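Local coordinates for protein putative ATP binding component of ABC-transporter (Escherichia coli, PDB 2R5O) that serves as the carbohydrate-binding C-terminal domain of an ABC transporter subunit probably involved in exporting O antigen polysaccharide, at residues A[85-90]-A[143-148]. Numbering follows the deposited sequence.
Sequences DCVVPG and FGISAG
The Phe143 ring meets Gly90 at its edge, where Gly90 O lies near the ring plane. Phe143 CA makes a C-H...O contact with Gly90 O at 3.5 Å. Beyond the pair, the ring packs with Phe74, Met76, Ile50 and Tyr53. The Ile145 side chain crosses the puckered Pro89 ring obliquely. Ile145 CD1 comes to 3.7 Å from Pro89 N and 4.0 Å from Pro89 CD. Ile145 CG1 stands anti to the backbone N (chi1 -175°), and the turn at chi2 (73°) sets CD1 against Pro89. Ile145 CD1 also touches Val87 CB at 4.1 Å. Val87, Pro89, Ile145 and Ala147 share one face of the sheet. Val87 and Pro89 touch Phe80 and Met76 of strand 71-80, and Ile145 touches Ile50 of strand 48-57. These are contacts between the two sheets of the immunoglobulin-like sandwich. Residues 86-90 and 143-147 are neighbouring antiparallel strands of one of them. Gly90 and Gly144 form a hydrogen-bonded pair, with Gly90 N to Gly144 O and Gly144 N to Gly90 O both 2.9 Å. Val88 and Ser146 form another. Val88 N reaches Ser146 O at 2.8 Å, and Ser146 N donates to Val88 O at 3.1 Å. A water bridges Val88 O and Ser146 OG on the Val88 and Ser146 face. It donates to Val88 O at 2.8 Å, giving that oxygen a second bond. Ser146 OG also makes a weak hydrogen bond with Arg159. At the far end Gly148 N donates to Cys86 O.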
# COMPACT_ATOMS: atom_id res chain seq x y z
N ASP A 85 8.66 -32.11 5.13
CA ASP A 85 9.08 -31.51 6.41
C ASP A 85 8.72 -30.03 6.58
O ASP A 85 8.53 -29.57 7.71
CB ASP A 85 10.59 -31.67 6.61
CG ASP A 85 11.02 -33.13 6.72
OD1 ASP A 85 10.23 -33.97 7.20
OD2 ASP A 85 12.17 -33.42 6.32
N CYS A 86 8.64 -29.28 5.48
CA CYS A 86 8.45 -27.84 5.53
C CYS A 86 7.68 -27.32 4.32
O CYS A 86 8.26 -27.10 3.26
CB CYS A 86 9.80 -27.13 5.64
SG CYS A 86 9.72 -25.32 5.80
N VAL A 87 6.38 -27.17 4.47
CA VAL A 87 5.54 -26.70 3.36
C VAL A 87 5.28 -25.21 3.58
O VAL A 87 5.13 -24.75 4.71
CB VAL A 87 4.24 -27.51 3.19
CG1 VAL A 87 4.58 -28.99 3.02
CG2 VAL A 87 3.27 -27.35 4.37
N VAL A 88 5.20 -24.49 2.47
CA VAL A 88 5.19 -23.04 2.49
C VAL A 88 4.14 -22.55 1.51
O VAL A 88 4.37 -22.46 0.31
CB VAL A 88 6.57 -22.51 2.08
CG1 VAL A 88 6.59 -21.00 2.07
CG2 VAL A 88 7.65 -23.03 3.06
N PRO A 89 2.93 -22.27 2.02
CA PRO A 89 1.91 -21.62 1.21
C PRO A 89 2.24 -20.16 0.98
O PRO A 89 2.90 -19.55 1.81
CB PRO A 89 0.65 -21.76 2.05
CG PRO A 89 1.14 -21.89 3.43
CD PRO A 89 2.46 -22.59 3.37
N GLY A 90 1.74 -19.59 -0.10
CA GLY A 90 1.98 -18.19 -0.38
C GLY A 90 0.89 -17.57 -1.21
O GLY A 90 0.08 -18.26 -1.83
N PHE A 143 -2.59 -18.12 -5.41
CA PHE A 143 -2.29 -18.97 -4.28
C PHE A 143 -1.27 -20.00 -4.73
O PHE A 143 -1.43 -20.57 -5.83
CB PHE A 143 -3.52 -19.73 -3.79
CG PHE A 143 -4.51 -18.96 -2.96
CD1 PHE A 143 -4.17 -18.48 -1.73
CD2 PHE A 143 -5.81 -18.79 -3.39
CE1 PHE A 143 -5.10 -17.89 -0.92
CE2 PHE A 143 -6.75 -18.16 -2.60
CZ PHE A 143 -6.39 -17.71 -1.36
N GLY A 144 -0.26 -20.29 -3.92
CA GLY A 144 0.74 -21.29 -4.23
C GLY A 144 1.10 -22.13 -3.03
O GLY A 144 0.94 -21.68 -1.89
N ILE A 145 1.59 -23.34 -3.28
CA ILE A 145 2.16 -24.22 -2.23
C ILE A 145 3.50 -24.75 -2.75
O ILE A 145 3.59 -25.24 -3.87
CB ILE A 145 1.15 -25.35 -1.80
CG1 ILE A 145 1.68 -26.18 -0.64
CG2 ILE A 145 0.77 -26.22 -2.94
CD1 ILE A 145 1.67 -25.45 0.69
N SER A 146 4.52 -24.63 -1.90
CA SER A 146 5.87 -25.08 -2.17
C SER A 146 6.40 -25.82 -0.97
O SER A 146 5.76 -25.84 0.07
CB SER A 146 6.75 -23.87 -2.50
OG SER A 146 6.18 -23.08 -3.54
N ALA A 147 7.55 -26.45 -1.12
CA ALA A 147 8.15 -27.17 -0.00
C ALA A 147 9.67 -27.08 -0.04
O ALA A 147 10.27 -27.09 -1.10
CB ALA A 147 7.75 -28.62 -0.01
N GLY A 148 10.27 -27.00 1.14
CA GLY A 148 11.73 -27.04 1.28
C GLY A 148 12.25 -25.98 2.23
O GLY A 148 11.63 -25.70 3.26
O HOH W 1 4.41 -21.34 -2.25